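Side-chain contacts in putative oxidoreductase (Pseudomonas putida, PDB 3L6D), which probably binds NADP and works as an oxidoreductase, with a Rossmann-type nucleotide-binding domain joined to an all-helical domain related to reductive aminases: residues 22-27 with 68-73; 74-79 with 109-114; 120-125 with 167-172. One frame throughout, in Å; residues are numbered along the deposited sequence.

Contact 1: residues 22-27 with 68-73; sequences TIMAQV and ATIFVL
Met24, modelled as selenomethionine, sends its selenium from helix 19-30 down onto two branched side chains, Ile70 at the middle of strand 68-71 and Val72 just past its end. From residues 68-73 it meets two methyls: SE lies 3.9 Å from Val72 CG2 and 4.0 Å from Ile70 CG2. Both methyls approach from the convex side of the bend that CG, SE and CE make, one above and one below the plane of those three atoms. The two methyls are themselves close, Ile70 CG2 lying 3.7 Å from Val72 CG2, and form a small continuous apolar patch. Met24 crosses each branched chain obliquely rather than running alongside it. The reach comes from an extended chain: chi2 is -178°, which carries SE straight out from the helix. On the strand side, Ile70 presents the branch that is anti to its own backbone N, whereas Val72 presents the one beside its N. Being two residues apart, both look toward the helix, and Phe71 between them points away, onto helix 76-84 behind the sheet. The contact is purely dispersive, with no hydrogen bond between the segments. Tyr100 touches both Met24 and Ile70, and Ile70 also rests on Val12 of the adjoining parallel strand, with which strand 68-71 shares backbone bonds. Val72 touches the Gly16, Gly18 and Gly21 region, which matches a GxGxxG pattern. A helix that follows a glycine-rich turn and packs by such apolar side chains on the strands at the centre of a parallel sheet is the hallmark of the dinucleotide-binding Rossmann fold, in keeping with the presumed NADP site here.

Contact 2: residues 74-79 with 109-114; sequences LDNHAT and LALQGL
The turn that presents Asn76 and Thr79 to Leu111 is fixed by a capping bond: Ala78 N donates to Asp75 OD1 over 2.8 Å, with an N-H...O angle of 160°, approaching the carboxylate oxygen almost head-on, in line with its bond to CG. Asp75 is thus the N-cap of helix 76-84, and the first turn is closed further by Thr79 N bonding to Asp75 O (3.1 Å). On the other helix, the isobutyl end of Leu111 is the whole of the partner surface. Its CD2 methyl comes within 3.5 Å of Thr79 CG2, and its CD1 lies 4.0 Å from that same Thr79 CG2, so the threonine methyl faces the fork of the leucine, the two side chains meeting at a slant. Thr79 turns this methyl outward by placing CG2 anti to its backbone N, which leaves OG1 on the side of its own helix. Asn76 reaches in beside it; its side chain and that of Leu111 run past each other head to tail, which puts Asn76 OD1 3.4 Å from Leu111 CD1. That is a carbonyl oxygen against a methyl, and no hydrogen bond joins the segments; OD1 has its polar partner elsewhere, a weak bond from Asn103 ND2. Leu111 also touches Asn103, His80 and Tyr122, while Thr79 lies on Leu73 and Thr101. One turn further on, Leu114 packs against His80 and Leu83, extending the meeting of helices 76-84 and 105-117. Helix 76-84 follows strand 68-71, helix 105-117 leads into strand 121-128, and Tyr122 of that strand lies against Leu111 and Gln112.

Contact 3: residues 120-125 with 167-172; sequences GHYVKG and LPWDEA
Tyr122 and Trp169 both set CG anti to the backbone N, with chi1 at 177° and -162°, and these rotations swing the phenol of the strand and the indole of the helix start toward one another. They meet rim to rim, not face to face: Tyr122 CE2 lies 4.0 Å from Trp169 CZ3 and equally 4.0 Å from Trp169 CH2. Tyr122 CE2 is near the plane of the indole and Trp169 CZ3 near the plane of the phenol, while the two ring planes are tilted by roughly 35°. The contact is therefore apolar touching of ring edges and not a stack. Two residues along the strand, the Lys124 chain is set at about a right angle to the tryptophan side chain, and its CD methylene comes to 4.0 Å from Trp169 CH2. It is the aliphatic shaft that touches; the chain bends only at its last torsion. Trp169 thus sets the CZ3-CH2 side of its six-membered ring against two side chains from the same side of strand 121-128. The phenol is held at its far end by a hydrogen bond between Tyr122 OH and Asp99 OD2, on the neighbouring parallel strand. At the other end, Pro168 is the N-cap of helix 169-199, and Ala172 N bonds to Pro168 O (2.9 Å), starting the turn that carries the indole. Gln112 of helix 105-117 also touches Trp169, and Thr144 of the antiparallel strand 140-145 touches both Lys124 and Trp169. The contact thus joins strand 121-128 to the first turn of the long helix 169-199, between that strand pair and helix 105-117.

In each contact two of the three touching residues are buried and the third, Val72, Asn76 or Trp169, is partly exposed; none has a hydrogen bond between its segments. They draw on different parts of the fold. Contact 1 lies on one side of the central sheet, near the glycine-rich turn, and is aliphatic; contact 2 lies on the other side, joining two helices with a polar oxygen among its methyls; contact 3 brings aromatic edges and a lysine shaft to the start of helix 169-199. Contacts 1 and 2 meet through Leu73 and Phe71 against Thr79. Contacts 2 and 3 adjoin through helix 105-117. Contacts 1 and 3 reach the same sheet without touching, their nearest atoms about 7 Å apart.

Contact 1: residues 22-27 with 68-73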
loop_
_atom_site.group_PDB
_atom_site.type_symbol
_atom_site.label_atom_id
_atom_site.label_comp_id
_atom_site.label_asym_id
_atom_site.label_seq_id
_atom_site.Cartn_x
_atom_site.Cartn_y
_atom_site.Cartn_z
ATOM N N THR B 22 18.110 -10.264 20.348
ATOM C CA THR B 22 19.263 -9.371 20.518
ATOM C C THR B 22 18.837 -7.928 20.333
ATOM O O THR B 22 19.186 -7.072 21.164
ATOM C CB THR B 22 20.445 -9.732 19.565
ATOM O OG1 THR B 22 20.876 -11.059 19.862
ATOM C CG2 THR B 22 21.628 -8.767 19.773
ATOM N N ILE B 23 18.057 -7.630 19.278
ATOM C CA ILE B 23 17.666 -6.229 19.104
ATOM C C ILE B 23 16.716 -5.736 20.184
ATOM O O ILE B 23 16.791 -4.591 20.599
ATOM C CB ILE B 23 17.178 -5.798 17.660
ATOM C CG1 ILE B 23 17.270 -4.251 17.503
ATOM C CG2 ILE B 23 15.744 -6.115 17.424
ATOM C CD1 ILE B 23 18.642 -3.713 17.210
HETATM N N MSE B 24 15.818 -6.595 20.631
HETATM C CA MSE B 24 14.926 -6.215 21.715
HETATM C C MSE B 24 15.722 -5.859 22.977
HETATM O O MSE B 24 15.496 -4.797 23.601
HETATM C CB MSE B 24 13.952 -7.344 21.975
HETATM C CG MSE B 24 12.904 -7.444 20.884
HETATM SE SE MSE B 24 11.652 -8.881 21.330
HETATM C CE MSE B 24 10.195 -8.541 20.030
ATOM N N ALA B 25 16.665 -6.720 23.342
ATOM C CA ALA B 25 17.531 -6.429 24.498
ATOM C C ALA B 25 18.288 -5.103 24.310
ATOM O O ALA B 25 18.358 -4.302 25.244
ATOM C CB ALA B 25 18.484 -7.593 24.800
ATOM N N GLN B 26 18.869 -4.877 23.131
ATOM C CA GLN B 26 19.642 -3.635 22.920
ATOM C C GLN B 26 18.769 -2.414 23.045
ATOM O O GLN B 26 19.144 -1.425 23.696
ATOM C CB GLN B 26 20.306 -3.645 21.529
ATOM C CG GLN B 26 21.446 -4.633 21.373
ATOM C CD GLN B 26 21.959 -4.738 19.927
ATOM O OE1 GLN B 26 23.173 -4.851 19.691
ATOM N NE2 GLN B 26 21.046 -4.700 18.958
ATOM N N VAL B 27 17.585 -2.467 22.423
ATOM C CA VAL B 27 16.649 -1.332 22.466
ATOM C C VAL B 27 16.265 -1.023 23.919
ATOM O O VAL B 27 16.351 0.145 24.392
ATOM C CB VAL B 27 15.400 -1.601 21.531
ATOM C CG1 VAL B 27 14.163 -0.837 21.967
ATOM C CG2 VAL B 27 15.759 -1.229 20.095
ATOM N N ALA B 68 9.057 -9.651 34.475
ATOM C CA ALA B 68 8.638 -10.151 33.151
ATOM C C ALA B 68 9.857 -10.675 32.404
ATOM O O ALA B 68 10.942 -10.087 32.480
ATOM C CB ALA B 68 7.993 -9.054 32.334
ATOM N N THR B 69 9.646 -11.732 31.623
ATOM C CA THR B 69 10.691 -12.265 30.811
ATOM C C THR B 69 10.160 -12.332 29.368
ATOM O O THR B 69 9.051 -12.830 29.116
ATOM C CB THR B 69 11.103 -13.691 31.261
ATOM O OG1 THR B 69 11.683 -13.638 32.566
ATOM C CG2 THR B 69 12.138 -14.254 30.313
ATOM N N ILE B 70 10.942 -11.822 28.431
ATOM C CA ILE B 70 10.557 -11.883 27.040
ATOM C C ILE B 70 11.176 -13.156 26.439
ATOM O O ILE B 70 12.390 -13.372 26.579
ATOM C CB ILE B 70 11.056 -10.629 26.342
ATOM C CG1 ILE B 70 10.231 -9.427 26.790
ATOM C CG2 ILE B 70 10.977 -10.746 24.815
ATOM C CD1 ILE B 70 10.878 -8.171 26.343
ATOM N N PHE B 71 10.357 -14.014 25.809
ATOM C CA PHE B 71 10.853 -15.241 25.135
ATOM C C PHE B 71 10.903 -15.025 23.621
ATOM O O PHE B 71 9.927 -14.596 23.022
ATOM C CB PHE B 71 9.915 -16.427 25.316
ATOM C CG PHE B 71 10.048 -17.166 26.602
ATOM C CD1 PHE B 71 10.316 -16.521 27.782
ATOM C CD2 PHE B 71 9.778 -18.516 26.634
ATOM C CE1 PHE B 71 10.413 -17.223 28.993
ATOM C CE2 PHE B 71 9.850 -19.240 27.823
ATOM C CZ PHE B 71 10.174 -18.583 29.017
ATOM N N VAL B 72 12.045 -15.303 23.004
ATOM C CA VAL B 72 12.153 -15.171 21.563
ATOM C C VAL B 72 13.025 -16.334 21.118
ATOM O O VAL B 72 14.238 -16.219 21.044
ATOM C CB VAL B 72 12.783 -13.818 21.086
ATOM C CG1 VAL B 72 12.312 -13.527 19.665
ATOM C CG2 VAL B 72 12.457 -12.652 21.980
ATOM N N LEU B 73 12.391 -17.456 20.836
ATOM C CA LEU B 73 13.119 -18.716 20.669
ATOM C C LEU B 73 12.941 -19.242 19.264
ATOM O O LEU B 73 12.157 -18.680 18.500
ATOM C CB LEU B 73 12.634 -19.738 21.686
ATOM C CG LEU B 73 12.996 -19.361 23.133
ATOM C CD1 LEU B 73 12.117 -20.112 24.109
ATOM C CD2 LEU B 73 14.470 -19.575 23.453
#

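Contact 2: residues 74-79 with 109-114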
loop_
_atom_site.group_PDB
_atom_site.type_symbol
_atom_site.label_atom_id
_atom_site.label_comp_id
_atom_site.label_asym_id
_atom_site.label_seq_id
_atom_site.Cartn_x
_atom_site.Cartn_y
_atom_site.Cartn_z
ATOM N N LEU B 74 13.684 -20.302 18.922
ATOM C CA LEU B 74 13.645 -20.815 17.552
ATOM C C LEU B 74 12.230 -21.234 17.191
ATOM O O LEU B 74 11.669 -20.760 16.203
ATOM C CB LEU B 74 14.616 -21.994 17.330
ATOM C CG LEU B 74 14.685 -22.461 15.848
ATOM C CD1 LEU B 74 15.093 -21.316 14.894
ATOM C CD2 LEU B 74 15.583 -23.684 15.632
ATOM N N ASP B 75 11.657 -22.128 17.992
ATOM C CA ASP B 75 10.333 -22.658 17.665
ATOM C C ASP B 75 9.616 -23.147 18.913
ATOM O O ASP B 75 10.124 -22.984 20.035
ATOM C CB ASP B 75 10.468 -23.781 16.615
ATOM C CG ASP B 75 11.394 -24.897 17.069
ATOM O OD1 ASP B 75 11.683 -25.000 18.292
ATOM O OD2 ASP B 75 11.824 -25.690 16.195
ATOM N N ASN B 76 8.465 -23.789 18.720
ATOM C CA ASN B 76 7.711 -24.308 19.842
ATOM C C ASN B 76 8.500 -25.383 20.591
ATOM O O ASN B 76 8.497 -25.391 21.810
ATOM C CB ASN B 76 6.329 -24.817 19.406
ATOM C CG ASN B 76 5.276 -24.628 20.488
ATOM O OD1 ASN B 76 4.977 -23.493 20.865
ATOM N ND2 ASN B 76 4.714 -25.737 20.999
ATOM N N HIS B 77 9.170 -26.292 19.871
ATOM C CA HIS B 77 10.050 -27.271 20.541
ATOM C C HIS B 77 10.993 -26.555 21.535
ATOM O O HIS B 77 11.097 -26.983 22.695
ATOM C CB HIS B 77 10.883 -28.080 19.537
ATOM C CG HIS B 77 10.091 -29.071 18.736
ATOM N ND1 HIS B 77 9.226 -29.979 19.314
ATOM C CD2 HIS B 77 10.066 -29.324 17.404
ATOM C CE1 HIS B 77 8.696 -30.744 18.371
ATOM N NE2 HIS B 77 9.184 -30.361 17.203
ATOM N N ALA B 78 11.633 -25.465 21.083
ATOM C CA ALA B 78 12.573 -24.684 21.918
ATOM C C ALA B 78 11.891 -24.065 23.170
ATOM O O ALA B 78 12.486 -24.005 24.259
ATOM C CB ALA B 78 13.271 -23.601 21.086
ATOM N N THR B 79 10.638 -23.634 23.011
ATOM C CA THR B 79 9.876 -23.041 24.130
ATOM C C THR B 79 9.646 -24.106 25.196
ATOM O O THR B 79 9.856 -23.854 26.384
ATOM C CB THR B 79 8.531 -22.472 23.653
ATOM O OG1 THR B 79 8.758 -21.506 22.622
ATOM C CG2 THR B 79 7.749 -21.800 24.804
ATOM N N LEU B 109 -2.242 -22.047 23.318
ATOM C CA LEU B 109 -3.165 -22.332 24.432
ATOM C C LEU B 109 -2.564 -23.327 25.417
ATOM O O LEU B 109 -2.788 -23.220 26.635
ATOM C CB LEU B 109 -4.568 -22.761 23.965
ATOM C CG LEU B 109 -5.426 -21.630 23.371
ATOM C CD1 LEU B 109 -6.691 -22.185 22.715
ATOM C CD2 LEU B 109 -5.778 -20.509 24.400
ATOM N N ALA B 110 -1.799 -24.289 24.888
ATOM C CA ALA B 110 -1.083 -25.227 25.740
ATOM C C ALA B 110 0.004 -24.499 26.568
ATOM O O ALA B 110 0.215 -24.828 27.740
ATOM C CB ALA B 110 -0.487 -26.368 24.922
ATOM N N LEU B 111 0.677 -23.520 25.962
ATOM C CA LEU B 111 1.741 -22.751 26.681
ATOM C C LEU B 111 1.194 -21.838 27.745
ATOM O O LEU B 111 1.744 -21.755 28.859
ATOM C CB LEU B 111 2.550 -21.901 25.734
ATOM C CG LEU B 111 3.482 -22.747 24.898
ATOM C CD1 LEU B 111 3.902 -21.942 23.648
ATOM C CD2 LEU B 111 4.645 -23.167 25.767
ATOM N N GLN B 112 0.130 -21.132 27.378
ATOM C CA GLN B 112 -0.650 -20.382 28.329
ATOM C C GLN B 112 -1.027 -21.291 29.500
ATOM O O GLN B 112 -0.739 -20.975 30.641
ATOM C CB GLN B 112 -1.908 -19.816 27.650
ATOM C CG GLN B 112 -2.608 -18.764 28.497
ATOM C CD GLN B 112 -3.805 -18.172 27.798
ATOM O OE1 GLN B 112 -4.820 -18.829 27.643
ATOM N NE2 GLN B 112 -3.693 -16.931 27.387
ATOM N N GLY B 113 -1.623 -22.458 29.214
ATOM C CA GLY B 113 -1.986 -23.412 30.275
ATOM C C GLY B 113 -0.843 -23.786 31.192
ATOM O O GLY B 113 -0.990 -23.780 32.420
ATOM N N LEU B 114 0.300 -24.102 30.595
ATOM C CA LEU B 114 1.496 -24.461 31.326
ATOM C C LEU B 114 1.982 -23.339 32.248
ATOM O O LEU B 114 2.271 -23.568 33.429
ATOM C CB LEU B 114 2.607 -24.812 30.335
ATOM C CG LEU B 114 3.826 -25.622 30.810
ATOM C CD1 LEU B 114 4.457 -26.455 29.667
ATOM C CD2 LEU B 114 4.867 -24.765 31.458
#

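Contact 3: residues 120-125 with 167-172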
loop_
_atom_site.group_PDB
_atom_site.type_symbol
_atom_site.label_atom_id
_atom_site.label_comp_id
_atom_site.label_asym_id
_atom_site.label_seq_id
_atom_site.Cartn_x
_atom_site.Cartn_y
_atom_site.Cartn_z
ATOM N N GLY B 120 2.146 -18.404 36.829
ATOM C CA GLY B 120 2.661 -17.257 36.092
ATOM C C GLY B 120 1.593 -16.717 35.163
ATOM O O GLY B 120 0.463 -17.184 35.172
ATOM N N HIS B 121 1.943 -15.744 34.345
ATOM C CA HIS B 121 0.970 -15.128 33.459
ATOM C C HIS B 121 1.574 -15.185 32.097
ATOM O O HIS B 121 2.800 -15.006 31.961
ATOM C CB HIS B 121 0.743 -13.687 33.888
ATOM C CG HIS B 121 0.428 -13.567 35.339
ATOM N ND1 HIS B 121 -0.804 -13.915 35.859
ATOM C CD2 HIS B 121 1.202 -13.203 36.397
ATOM C CE1 HIS B 121 -0.787 -13.729 37.170
ATOM N NE2 HIS B 121 0.418 -13.306 37.522
ATOM N N TYR B 122 0.757 -15.488 31.099
ATOM C CA TYR B 122 1.288 -15.698 29.765
ATOM C C TYR B 122 0.762 -14.624 28.815
ATOM O O TYR B 122 -0.457 -14.429 28.718
ATOM C CB TYR B 122 0.889 -17.087 29.272
ATOM C CG TYR B 122 1.355 -17.335 27.868
ATOM C CD1 TYR B 122 2.661 -17.771 27.614
ATOM C CD2 TYR B 122 0.496 -17.127 26.788
ATOM C CE1 TYR B 122 3.083 -18.015 26.308
ATOM C CE2 TYR B 122 0.916 -17.344 25.485
ATOM C CZ TYR B 122 2.212 -17.775 25.259
ATOM O OH TYR B 122 2.614 -17.975 23.950
ATOM N N VAL B 123 1.660 -13.864 28.195
ATOM C CA VAL B 123 1.252 -12.944 27.121
ATOM C C VAL B 123 1.909 -13.333 25.817
ATOM O O VAL B 123 3.149 -13.537 25.772
ATOM C CB VAL B 123 1.637 -11.456 27.465
ATOM C CG1 VAL B 123 1.228 -10.524 26.327
ATOM C CG2 VAL B 123 0.983 -11.007 28.774
ATOM N N LYS B 124 1.121 -13.454 24.758
ATOM C CA LYS B 124 1.708 -13.757 23.450
ATOM C C LYS B 124 1.854 -12.409 22.719
ATOM O O LYS B 124 0.953 -11.599 22.769
ATOM C CB LYS B 124 0.788 -14.668 22.622
ATOM C CG LYS B 124 1.266 -14.880 21.169
ATOM C CD LYS B 124 0.186 -15.732 20.369
ATOM C CE LYS B 124 0.698 -16.029 18.917
ATOM N NZ LYS B 124 2.008 -16.758 19.040
ATOM N N GLY B 125 2.996 -12.165 22.077
ATOM C CA GLY B 125 3.146 -10.917 21.327
ATOM C C GLY B 125 3.471 -11.205 19.856
ATOM O O GLY B 125 4.054 -12.257 19.523
ATOM N N LEU B 167 -5.821 -7.767 21.970
ATOM C CA LEU B 167 -7.058 -8.358 21.548
ATOM C C LEU B 167 -7.172 -9.737 22.216
ATOM O O LEU B 167 -6.141 -10.380 22.488
ATOM C CB LEU B 167 -7.050 -8.533 20.008
ATOM C CG LEU B 167 -7.039 -7.227 19.212
ATOM C CD1 LEU B 167 -6.730 -7.542 17.765
ATOM C CD2 LEU B 167 -8.413 -6.579 19.377
ATOM N N PRO B 168 -8.413 -10.211 22.448
ATOM C CA PRO B 168 -8.582 -11.554 23.008
ATOM C C PRO B 168 -8.106 -12.610 22.017
ATOM O O PRO B 168 -8.105 -12.359 20.799
ATOM C CB PRO B 168 -10.122 -11.671 23.214
ATOM C CG PRO B 168 -10.719 -10.696 22.263
ATOM C CD PRO B 168 -9.709 -9.528 22.217
ATOM N N TRP B 169 -7.725 -13.775 22.546
ATOM C CA TRP B 169 -7.046 -14.830 21.806
ATOM C C TRP B 169 -7.467 -15.017 20.325
ATOM O O TRP B 169 -6.668 -14.910 19.400
ATOM C CB TRP B 169 -7.157 -16.174 22.567
ATOM C CG TRP B 169 -6.135 -17.108 22.059
ATOM C CD1 TRP B 169 -6.281 -17.990 21.011
ATOM C CD2 TRP B 169 -4.746 -17.194 22.471
ATOM N NE1 TRP B 169 -5.078 -18.657 20.790
ATOM C CE2 TRP B 169 -4.124 -18.170 21.660
ATOM C CE3 TRP B 169 -3.996 -16.595 23.480
ATOM C CZ2 TRP B 169 -2.765 -18.539 21.823
ATOM C CZ3 TRP B 169 -2.641 -16.975 23.643
ATOM C CH2 TRP B 169 -2.046 -17.915 22.805
ATOM N N ASP B 170 -8.721 -15.308 20.094
ATOM C CA ASP B 170 -9.074 -15.691 18.753
ATOM C C ASP B 170 -9.105 -14.505 17.789
ATOM O O ASP B 170 -8.746 -14.653 16.594
ATOM C CB ASP B 170 -10.359 -16.489 18.799
ATOM C CG ASP B 170 -10.153 -17.799 19.567
ATOM O OD1 ASP B 170 -9.296 -18.619 19.128
ATOM O OD2 ASP B 170 -10.765 -17.957 20.650
ATOM N N GLU B 171 -9.451 -13.334 18.331
ATOM C CA GLU B 171 -9.393 -12.121 17.518
ATOM C C GLU B 171 -7.930 -11.748 17.199
ATOM O O GLU B 171 -7.623 -11.346 16.082
ATOM C CB GLU B 171 -10.104 -10.978 18.232
ATOM C CG GLU B 171 -11.611 -11.241 18.330
ATOM C CD GLU B 171 -12.362 -10.073 18.906
ATOM O OE1 GLU B 171 -11.728 -9.064 19.221
ATOM O OE2 GLU B 171 -13.605 -10.168 19.070
ATOM N N ALA B 172 -7.047 -11.894 18.169
ATOM C CA ALA B 172 -5.631 -11.545 17.930
ATOM C C ALA B 172 -4.989 -12.353 16.812
ATOM O O ALA B 172 -4.314 -11.796 15.924
ATOM C CB ALA B 172 -4.796 -11.656 19.219
#